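Local coordinates for In2-1 family protein, glutathione transferase lambda3 (Populus trichocarpa, PDB 4PQI) that probably acts as a glutathione-dependent thiol transferase of the plant-specific Lambda class, holding glutathione in a pocket of its thioredoxin-like domain, at residues Thr137-Thr140 / Ala141-Gly144; Ile212-Val215 / Asn216-Glu219. All coordinates share one frame; numbering follows the deposited sequence.

Interaction 1: Thr137-Thr140 / Ala141-Gly144; sequences TVYT and AFKG
Phe142 turns its ring back against the last turn of helix 118-139 and lays one face against the peptide groups there. Val138 O lies over that face near the rim, 3.5 Å from Phe142 CE1. Beside it, Phe142 CZ comes within 3.8 Å of Tyr139 CD1; the two side chains point the same way, but their rings meet obliquely, with planes 77° apart. With CG anti to the carbonyl carbon (chi1 -59°), the Phe142 ring is directed back toward Val138 and Tyr139. Val138 O also accepts Ala141 N at 3.0 Å, an i to i+3 bond with the donor above the carbonyl plane. Ala141 CB is 3.3 Å from Val138 O, a close approach that suits a side chain of one methyl. A type I turn from Ala141 to Gly144, closed by Gly144 N on Ala141 O at 3.1 Å, then carries the chain onward within the all-helical C-terminal domain of the GST fold. There Phe192 and Phe239 meet the Phe142 ring edge-to-face in an aromatic cluster, while Tyr139 OH bonds to Tyr235 OH. The branched Val138 packs on Leu189 and Ala153. The Phe142 ring thus covers Val138 O and the Tyr139 carbonyl carbon, and Val138 O still has its hydrogen bond from Ala141 N.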
loop_
_atom_site.group_PDB
_atom_site.type_symbol
_atom_site.label_atom_id
_atom_site.label_comp_id
_atom_site.label_asym_id
_atom_site.label_seq_id
_atom_site.Cartn_x
_atom_site.Cartn_y
_atom_site.Cartn_z
ATOM N N THR A 137 -4.741 -13.480 8.352
ATOM C CA THR A 137 -5.574 -13.626 9.531
ATOM C C THR A 137 -6.906 -12.881 9.378
ATOM O O THR A 137 -7.974 -13.481 9.562
ATOM C CB THR A 137 -4.833 -13.143 10.811
ATOM O OG1 THR A 137 -3.626 -13.900 10.977
ATOM C CG2 THR A 137 -5.699 -13.346 12.030
ATOM N N VAL A 138 -6.847 -11.589 9.042
ATOM C CA VAL A 138 -8.066 -10.772 8.979
ATOM C C VAL A 138 -8.981 -11.160 7.807
ATOM O O VAL A 138 -10.195 -11.269 7.971
ATOM C CB VAL A 138 -7.781 -9.252 8.939
ATOM C CG1 VAL A 138 -9.094 -8.464 9.008
ATOM C CG2 VAL A 138 -6.889 -8.829 10.090
ATOM N N TYR A 139 -8.398 -11.388 6.632
ATOM C CA TYR A 139 -9.201 -11.701 5.452
ATOM C C TYR A 139 -9.868 -13.076 5.500
ATOM O O TYR A 139 -10.759 -13.368 4.704
ATOM C CB TYR A 139 -8.395 -11.506 4.161
ATOM C CG TYR A 139 -8.278 -10.050 3.756
ATOM C CD1 TYR A 139 -9.264 -9.444 2.987
ATOM C CD2 TYR A 139 -7.190 -9.275 4.152
ATOM C CE1 TYR A 139 -9.163 -8.117 2.611
ATOM C CE2 TYR A 139 -7.089 -7.931 3.788
ATOM C CZ TYR A 139 -8.080 -7.364 3.015
ATOM O OH TYR A 139 -8.004 -6.042 2.639
ATOM N N THR A 140 -9.464 -13.909 6.451
ATOM C CA THR A 140 -10.123 -15.197 6.650
ATOM C C THR A 140 -11.014 -15.188 7.893
ATOM O O THR A 140 -11.456 -16.239 8.351
ATOM C CB THR A 140 -9.100 -16.351 6.771
ATOM O OG1 THR A 140 -8.199 -16.092 7.857
ATOM C CG2 THR A 140 -8.299 -16.491 5.488
ATOM N N ALA A 141 -11.279 -14.004 8.434
ATOM C CA ALA A 141 -12.014 -13.899 9.698
ATOM C C ALA A 141 -13.487 -13.489 9.534
ATOM O O ALA A 141 -14.243 -13.451 10.514
ATOM C CB ALA A 141 -11.303 -12.934 10.628
ATOM N N PHE A 142 -13.890 -13.197 8.299
ATOM C CA PHE A 142 -15.185 -12.574 8.042
ATOM C C PHE A 142 -16.366 -13.436 8.439
ATOM O O PHE A 142 -17.437 -12.912 8.748
ATOM C CB PHE A 142 -15.306 -12.136 6.581
ATOM C CG PHE A 142 -14.252 -11.165 6.163
ATOM C CD1 PHE A 142 -13.793 -10.201 7.046
ATOM C CD2 PHE A 142 -13.689 -11.235 4.902
ATOM C CE1 PHE A 142 -12.807 -9.316 6.669
ATOM C CE2 PHE A 142 -12.697 -10.351 4.518
ATOM C CZ PHE A 142 -12.255 -9.392 5.399
ATOM N N LYS A 143 -16.178 -14.752 8.446
ATOM C CA LYS A 143 -17.283 -15.659 8.768
ATOM C C LYS A 143 -17.322 -16.075 10.240
ATOM O O LYS A 143 -18.179 -16.852 10.639
ATOM C CB LYS A 143 -17.269 -16.898 7.861
ATOM C CG LYS A 143 -17.614 -16.607 6.402
ATOM C CD LYS A 143 -17.945 -17.884 5.635
ATOM C CE LYS A 143 -18.252 -17.602 4.166
ATOM N NZ LYS A 143 -17.041 -17.178 3.397
ATOM N N GLY A 144 -16.403 -15.554 11.048
ATOM C CA GLY A 144 -16.327 -15.972 12.434
ATOM C C GLY A 144 -16.496 -14.841 13.425
ATOM O O GLY A 144 -16.871 -13.726 13.056
#

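Interaction 2: Ile212-Val215 / Asn216-Glu219; sequences IEEV and NKIE
The carboxamide of Asn216 turns back on the helix so that its ND2 donates to Ile212 O at 2.8 Å, the acceptor almost exactly in the amide plane and the bond fairly straight (165°). Ile212 CG2 lies alongside, 3.5 Å from Asn216 ND2, and the amide's OD1 takes a hydrogen bond from Lys225. At the other flat group, the Glu214 carboxylate, Lys217 NZ forms a salt bridge from well off the carboxylate plane, 3.0 Å from OE2 and 3.1 Å from OE1, both bonds weak. Asn216 N reaches Ile212 O at 3.0 Å from the opposite face of the carbonyl plane to ND2, and one oxygen is thereby gripped twice by one residue; asparagine suits the place because its short arm can bend back this far. These bonds lie at the C-terminal part of helix 206-215, in the all-helical C-terminal domain of the GST fold, and a type I turn from Val215, with Ile218 N on Val215 O at 3.1 Å, leads to Ile218 in the N-cap position of helix 219-222. Glu214 bends at chi2 (-77°) to meet the extended lysine chain. With an alanine here the carboxylate is gone, and the Lys217 ammonium would probably lose this partner and its chain be freer to swing. Ile218, buried, packs on Phe175, and Val215 on Ile183.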
loop_
_atom_site.group_PDB
_atom_site.type_symbol
_atom_site.label_atom_id
_atom_site.label_comp_id
_atom_site.label_asym_id
_atom_site.label_seq_id
_atom_site.Cartn_x
_atom_site.Cartn_y
_atom_site.Cartn_z
ATOM N N ILE A 212 -3.530 5.707 12.292
ATOM C CA ILE A 212 -4.409 5.989 11.145
ATOM C C ILE A 212 -4.566 7.491 10.901
ATOM O O ILE A 212 -4.444 7.968 9.764
ATOM C CB ILE A 212 -5.794 5.321 11.296
ATOM C CG1 ILE A 212 -5.644 3.804 11.272
ATOM C CG2 ILE A 212 -6.725 5.737 10.153
ATOM C CD1 ILE A 212 -6.878 3.059 11.713
ATOM N N GLU A 213 -4.815 8.235 11.977
ATOM C CA GLU A 213 -4.946 9.674 11.901
ATOM C C GLU A 213 -3.686 10.329 11.348
ATOM O O GLU A 213 -3.763 11.232 10.516
ATOM C CB GLU A 213 -5.255 10.231 13.290
ATOM C CG GLU A 213 -5.744 11.651 13.324
ATOM C CD GLU A 213 -6.172 12.060 14.728
ATOM O OE1 GLU A 213 -6.299 11.168 15.598
ATOM O OE2 GLU A 213 -6.376 13.270 14.961
ATOM N N GLU A 214 -2.524 9.879 11.808
ATOM C CA GLU A 214 -1.280 10.539 11.431
ATOM C C GLU A 214 -0.854 10.187 10.002
ATOM O O GLU A 214 -0.316 11.033 9.279
ATOM C CB GLU A 214 -0.160 10.207 12.422
ATOM C CG GLU A 214 -0.396 10.760 13.840
ATOM C CD GLU A 214 -0.122 12.253 13.958
ATOM O OE1 GLU A 214 0.421 12.854 13.006
ATOM O OE2 GLU A 214 -0.452 12.828 15.013
ATOM N N VAL A 215 -1.080 8.943 9.595
ATOM C CA VAL A 215 -0.780 8.560 8.217
ATOM C C VAL A 215 -1.703 9.360 7.289
ATOM O O VAL A 215 -1.286 9.834 6.224
ATOM C CB VAL A 215 -0.889 7.023 7.997
ATOM C CG1 VAL A 215 -0.924 6.675 6.493
ATOM C CG2 VAL A 215 0.262 6.311 8.694
ATOM N N ASN A 216 -2.939 9.575 7.729
ATOM C CA ASN A 216 -3.899 10.321 6.927
ATOM C C ASN A 216 -3.644 11.826 6.748
ATOM O O ASN A 216 -4.321 12.468 5.941
ATOM C CB ASN A 216 -5.332 10.089 7.416
ATOM C CG ASN A 216 -5.997 8.914 6.723
ATOM O OD1 ASN A 216 -6.538 9.053 5.628
ATOM N ND2 ASN A 216 -5.948 7.751 7.354
ATOM N N LYS A 217 -2.686 12.387 7.480
ATOM C CA LYS A 217 -2.310 13.790 7.279
ATOM C C LYS A 217 -1.359 13.942 6.083
ATOM O O LYS A 217 -1.105 15.053 5.593
ATOM C CB LYS A 217 -1.639 14.365 8.530
ATOM C CG LYS A 217 -2.484 14.297 9.793
ATOM C CD LYS A 217 -1.735 14.934 10.965
ATOM C CE LYS A 217 -2.383 14.592 12.302
ATOM N NZ LYS A 217 -1.600 15.173 13.445
ATOM N N ILE A 218 -0.841 12.820 5.609
ATOM C CA ILE A 218 0.186 12.852 4.586
ATOM C C ILE A 218 -0.409 12.867 3.177
ATOM O O ILE A 218 -1.083 11.925 2.768
ATOM C CB ILE A 218 1.154 11.667 4.765
ATOM C CG1 ILE A 218 1.725 11.672 6.191
ATOM C CG2 ILE A 218 2.257 11.701 3.707
ATOM C CD1 ILE A 218 2.492 10.426 6.539
ATOM N N GLU A 219 -0.145 13.946 2.447
ATOM C CA GLU A 219 -0.678 14.142 1.099
ATOM C C GLU A 219 -0.348 12.985 0.153
ATOM O O GLU A 219 -1.186 12.581 -0.653
ATOM C CB GLU A 219 -0.155 15.450 0.503
ATOM C CG GLU A 219 -0.621 16.698 1.231
ATOM C CD GLU A 219 -2.132 16.839 1.225
ATOM O OE1 GLU A 219 -2.777 16.333 0.279
ATOM O OE2 GLU A 219 -2.679 17.446 2.172
#

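Interaction 1 comes first along the chain, where helix 118-139 runs into the loop before helix 146-149; interaction 2 follows at the C-terminal part of helix 206-215, ahead of helix 219-222. Their centres lie 26 Å apart and their nearest atoms about 12 Å, without touching. Both belong to the helical C-terminal part of the GST fold, and helix 177-197 joins them: Leu189 and Phe185 meet residues of interaction 1, Val186 and Ile183 those of interaction 2. At both, the chain passes from a helix into a type I turn, so this shared helix ties the two turns into one helical domain. The Tyr139 side chain of interaction 1 is about 9 Å from glutathione; the Glu214 side chain of interaction 2 is about 10 Å from a calcium ion.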